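Local coordinates for protein aldo-keto reductase AKR2E4 (Bombyx mori, PDB 3WCZ) that reduces carbonyl compounds with NADPH, acting strongly on the steroid 3-dehydroecdysone, and may thereby help to regulate moulting in the silkworm, at residues V183-V193 against L245-L254. Residues are numbered along the deposited sequence; the frame is centred on the assembly and turned at random.
Sequences VNPTNTQEPLV and LLRYLIDRGL. With EDO (1,2-ethanediol), chain F.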
loop_
_atom_site.group_PDB
_atom_site.type_symbol
_atom_site.label_atom_id
_atom_site.label_comp_id
_atom_site.label_asym_id
_atom_site.label_seq_id
_atom_site.Cartn_x
_atom_site.Cartn_y
_atom_site.Cartn_z
ATOM N N VAL A 183 -7.688 -3.066 -3.246
ATOM C CA VAL A 183 -8.564 -4.165 -2.861
ATOM C C VAL A 183 -9.478 -3.720 -1.739
ATOM O O VAL A 183 -9.018 -3.252 -0.683
ATOM C CB VAL A 183 -7.815 -5.466 -2.459
ATOM C CG1 VAL A 183 -8.797 -6.621 -2.424
ATOM C CG2 VAL A 183 -6.671 -5.760 -3.411
ATOM N N ASN A 184 -10.783 -3.873 -1.978
ATOM C CA ASN A 184 -11.818 -3.473 -1.033
ATOM C C ASN A 184 -13.123 -4.119 -1.532
ATOM O O ASN A 184 -13.117 -4.811 -2.551
ATOM C CB ASN A 184 -11.894 -1.940 -0.926
ATOM C CG ASN A 184 -12.044 -1.280 -2.274
ATOM O OD1 ASN A 184 -12.921 -1.669 -3.064
ATOM N ND2 ASN A 184 -11.167 -0.330 -2.581
ATOM N N PRO A 185 -14.249 -3.935 -0.803
ATOM C CA PRO A 185 -15.398 -4.782 -1.153
ATOM C C PRO A 185 -16.004 -4.523 -2.517
ATOM O O PRO A 185 -16.614 -5.425 -3.102
ATOM C CB PRO A 185 -16.428 -4.462 -0.044
ATOM C CG PRO A 185 -15.564 -4.089 1.150
ATOM C CD PRO A 185 -14.392 -3.317 0.528
ATOM N N THR A 186 -15.856 -3.311 -3.013
ATOM C CA THR A 186 -16.404 -2.974 -4.329
ATOM C C THR A 186 -15.391 -3.106 -5.479
ATOM O O THR A 186 -15.748 -2.892 -6.653
ATOM C CB THR A 186 -17.074 -1.584 -4.322
ATOM O OG1 THR A 186 -16.315 -0.653 -3.544
ATOM C CG2 THR A 186 -18.436 -1.691 -3.696
ATOM N N ASN A 187 -14.166 -3.500 -5.146
ATOM C CA ASN A 187 -13.106 -3.697 -6.155
ATOM C C ASN A 187 -12.204 -4.806 -5.625
ATOM O O ASN A 187 -11.119 -4.554 -5.078
ATOM C CB ASN A 187 -12.327 -2.415 -6.418
ATOM C CG ASN A 187 -11.456 -2.493 -7.670
ATOM O OD1 ASN A 187 -11.970 -2.429 -8.778
ATOM N ND2 ASN A 187 -10.142 -2.610 -7.501
ATOM N N THR A 188 -12.666 -6.037 -5.746
ATOM C CA THR A 188 -12.078 -7.136 -5.004
ATOM C C THR A 188 -10.860 -7.789 -5.688
ATOM O O THR A 188 -10.096 -8.524 -5.047
ATOM C CB THR A 188 -13.117 -8.210 -4.714
ATOM O OG1 THR A 188 -13.662 -8.665 -5.951
ATOM C CG2 THR A 188 -14.228 -7.689 -3.833
ATOM N N GLN A 189 -10.702 -7.536 -6.986
ATOM C CA GLN A 189 -9.563 -8.019 -7.779
ATOM C C GLN A 189 -9.236 -9.481 -7.518
ATOM O O GLN A 189 -8.057 -9.856 -7.337
ATOM C CB GLN A 189 -8.304 -7.148 -7.585
ATOM C CG GLN A 189 -8.566 -5.669 -7.820
ATOM C CD GLN A 189 -7.445 -4.956 -8.522
ATOM O OE1 GLN A 189 -6.958 -5.408 -9.573
ATOM N NE2 GLN A 189 -7.059 -3.827 -8.003
ATOM N N GLU A 190 -10.241 -10.354 -7.551
ATOM C CA GLU A 190 -9.997 -11.737 -7.190
ATOM C C GLU A 190 -9.036 -12.455 -8.144
ATOM O O GLU A 190 -8.096 -13.107 -7.699
ATOM C CB GLU A 190 -11.315 -12.485 -6.969
ATOM C CG GLU A 190 -12.030 -11.945 -5.700
ATOM C CD GLU A 190 -13.537 -12.194 -5.671
ATOM O OE1 GLU A 190 -13.906 -13.357 -5.734
ATOM O OE2 GLU A 190 -14.356 -11.240 -5.607
ATOM N N PRO A 191 -9.246 -12.342 -9.458
ATOM C CA PRO A 191 -8.312 -13.033 -10.348
ATOM C C PRO A 191 -6.881 -12.499 -10.254
ATOM O O PRO A 191 -5.959 -13.293 -10.274
ATOM C CB PRO A 191 -8.937 -12.827 -11.735
ATOM C CG PRO A 191 -10.418 -12.671 -11.446
ATOM C CD PRO A 191 -10.455 -11.906 -10.170
ATOM N N LEU A 192 -6.696 -11.189 -10.132
ATOM C CA LEU A 192 -5.340 -10.659 -10.088
ATOM C C LEU A 192 -4.650 -11.059 -8.798
ATOM O O LEU A 192 -3.474 -11.405 -8.812
ATOM C CB LEU A 192 -5.336 -9.133 -10.247
ATOM C CG LEU A 192 -3.942 -8.477 -10.238
ATOM C CD1 LEU A 192 -2.995 -9.102 -11.246
ATOM C CD2 LEU A 192 -4.045 -6.974 -10.474
ATOM N N VAL A 193 -5.365 -11.017 -7.685
ATOM C CA VAL A 193 -4.788 -11.480 -6.426
ATOM C C VAL A 193 -4.358 -12.943 -6.531
ATOM O O VAL A 193 -3.241 -13.315 -6.154
ATOM C CB VAL A 193 -5.745 -11.260 -5.254
ATOM C CG1 VAL A 193 -5.285 -12.006 -4.036
ATOM C CG2 VAL A 193 -5.871 -9.789 -4.963
ATOM N N LEU A 245 -13.619 -4.868 7.713
ATOM C CA LEU A 245 -13.112 -4.645 6.361
ATOM C C LEU A 245 -11.635 -4.958 6.227
ATOM O O LEU A 245 -11.218 -5.541 5.222
ATOM C CB LEU A 245 -13.359 -3.200 5.957
ATOM C CG LEU A 245 -14.843 -2.811 5.805
ATOM C CD1 LEU A 245 -15.008 -1.327 5.603
ATOM C CD2 LEU A 245 -15.506 -3.555 4.641
ATOM N N LEU A 246 -10.862 -4.594 7.245
ATOM C CA LEU A 246 -9.432 -4.879 7.213
ATOM C C LEU A 246 -9.169 -6.381 7.433
ATOM O O LEU A 246 -8.291 -6.971 6.768
ATOM C CB LEU A 246 -8.712 -4.031 8.247
ATOM C CG LEU A 246 -8.810 -2.534 8.019
ATOM C CD1 LEU A 246 -8.196 -1.778 9.167
ATOM C CD2 LEU A 246 -8.131 -2.110 6.717
ATOM N N ARG A 247 -9.910 -7.026 8.331
ATOM C CA ARG A 247 -9.716 -8.450 8.575
ATOM C C ARG A 247 -10.085 -9.251 7.324
ATOM O O ARG A 247 -9.438 -10.263 7.017
ATOM C CB ARG A 247 -10.539 -8.915 9.778
ATOM C CG ARG A 247 -10.357 -10.421 10.105
ATOM C CD ARG A 247 -8.983 -10.776 10.646
ATOM N NE ARG A 247 -8.602 -12.110 10.196
ATOM C CZ ARG A 247 -7.491 -12.743 10.570
ATOM N NH1 ARG A 247 -6.677 -12.220 11.459
ATOM N NH2 ARG A 247 -7.214 -13.942 10.063
ATOM N N TYR A 248 -11.102 -8.817 6.593
ATOM C CA TYR A 248 -11.467 -9.452 5.317
ATOM C C TYR A 248 -10.232 -9.536 4.414
ATOM O O TYR A 248 -9.935 -10.579 3.810
ATOM C CB TYR A 248 -12.608 -8.648 4.670
ATOM C CG TYR A 248 -12.749 -8.780 3.168
ATOM C CD1 TYR A 248 -13.274 -9.918 2.584
ATOM C CD2 TYR A 248 -12.344 -7.746 2.335
ATOM C CE1 TYR A 248 -13.365 -10.043 1.210
ATOM C CE2 TYR A 248 -12.447 -7.860 0.973
ATOM C CZ TYR A 248 -12.939 -9.003 0.416
ATOM O OH TYR A 248 -13.050 -9.115 -0.952
ATOM N N LEU A 249 -9.490 -8.431 4.320
ATOM C CA LEU A 249 -8.312 -8.429 3.479
ATOM C C LEU A 249 -7.224 -9.367 4.017
ATOM O O LEU A 249 -6.601 -10.129 3.242
ATOM C CB LEU A 249 -7.794 -6.991 3.320
ATOM C CG LEU A 249 -8.802 -6.050 2.643
ATOM C CD1 LEU A 249 -8.390 -4.610 2.794
ATOM C CD2 LEU A 249 -9.012 -6.419 1.193
ATOM N N ILE A 250 -7.002 -9.332 5.327
ATOM C CA ILE A 250 -6.068 -10.250 5.978
ATOM C C ILE A 250 -6.437 -11.711 5.648
ATOM O O ILE A 250 -5.564 -12.547 5.374
ATOM C CB ILE A 250 -6.036 -10.026 7.516
ATOM C CG1 ILE A 250 -5.499 -8.639 7.907
ATOM C CG2 ILE A 250 -5.249 -11.137 8.207
ATOM C CD1 ILE A 250 -4.030 -8.493 7.687
ATOM N N ASP A 251 -7.717 -12.071 5.755
ATOM C CA ASP A 251 -8.139 -13.439 5.483
ATOM C C ASP A 251 -8.031 -13.859 4.029
ATOM O O ASP A 251 -8.020 -15.059 3.716
ATOM C CB ASP A 251 -9.572 -13.657 6.002
ATOM C CG ASP A 251 -9.613 -13.953 7.488
ATOM O OD1 ASP A 251 -8.819 -14.793 7.934
ATOM O OD2 ASP A 251 -10.391 -13.283 8.211
ATOM N N ARG A 252 -7.892 -12.880 3.138
ATOM C CA ARG A 252 -7.553 -13.143 1.747
ATOM C C ARG A 252 -6.037 -13.195 1.527
ATOM O O ARG A 252 -5.592 -13.309 0.384
ATOM C CB ARG A 252 -8.223 -12.138 0.821
ATOM C CG ARG A 252 -9.728 -12.380 0.708
ATOM C CD ARG A 252 -10.359 -11.444 -0.287
ATOM N NE ARG A 252 -9.756 -11.599 -1.600
ATOM C CZ ARG A 252 -9.801 -10.693 -2.554
ATOM N NH1 ARG A 252 -10.452 -9.572 -2.379
ATOM N NH2 ARG A 252 -9.155 -10.895 -3.687
ATOM N N GLY A 253 -5.255 -13.105 2.601
ATOM C CA GLY A 253 -3.804 -13.190 2.538
ATOM C C GLY A 253 -3.123 -11.907 2.123
ATOM O O GLY A 253 -1.986 -11.949 1.647
ATOM N N LEU A 254 -3.793 -10.778 2.278
ATOM C CA LEU A 254 -3.327 -9.474 1.806
ATOM C C LEU A 254 -2.785 -8.648 2.963
ATOM O O LEU A 254 -3.051 -8.934 4.142
ATOM C CB LEU A 254 -4.484 -8.730 1.136
ATOM C CG LEU A 254 -5.316 -9.568 0.166
ATOM C CD1 LEU A 254 -6.449 -8.748 -0.423
ATOM C CD2 LEU A 254 -4.454 -10.158 -0.921
HETATM C C1 EDO F . -4.492 -3.733 -11.305
HETATM O O1 EDO F . -5.877 -3.494 -11.001
HETATM C C2 EDO F . -3.883 -2.501 -11.900
HETATM O O2 EDO F . -4.123 -1.354 -11.069
HETATM O O HOH W 1 -8.318 -13.724 -4.976
#
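The carbonyl oxygen Thr-188 O takes two hydrogen bonds from one guanidinium: Arg-252 NH1 and NH2 reach it end-on, each at 2.9 Å. The oxygen lies almost in the guanidinium plane, 5° out of it. NH1 uses a carbonyl lone pair, whereas NH2 stands tilted from the carbonyl plane; with both N-H...O angles at 145°, the shared grip bends each bond. Arginine suits the place because its chain, bent at chi3 (58°), carries a flat double donor from just past helix 241-251 to the loop before helix 190-198. Further partners help to hold the group: NH1 also donates to Tyr-248 OH at 3.0 Å, tilted from the guanidinium plane, and a water links NH2 to Glu-190 O. The tyrosine's rigid ring carries its hydroxyl to both Arg-252 and Asn-286 of helix 279-286.

Glu-190 CG covers one guanidinium face, and OE2 accepts a 2.7 Å bond from Thr-188 OG1 on its anti lone pair. Beside the guanidinium lies a mainly apolar patch, filled by branched side chains. Val-183 CG1 passes Leu-249 CD2 at 3.6 Å and meets Leu-254 CD1, while Val-193 CG1 packs on Leu-254 CD2. Val-183 O is buried under the Leu-249 methyls without a partner. Gly-253, with positive phi, ends the helix in a Schellman motif.

In this TIM barrel the contact joins the loop after strand 178-182 and the first turn of helix 190-198 to helix 241-251 and the turn into strand 255-256. The oxygens bonding the guanidinium are neutral; Glu-190 OE2, 5.3 Å from Arg-252 NH1, may additionally favour its charge at a distance.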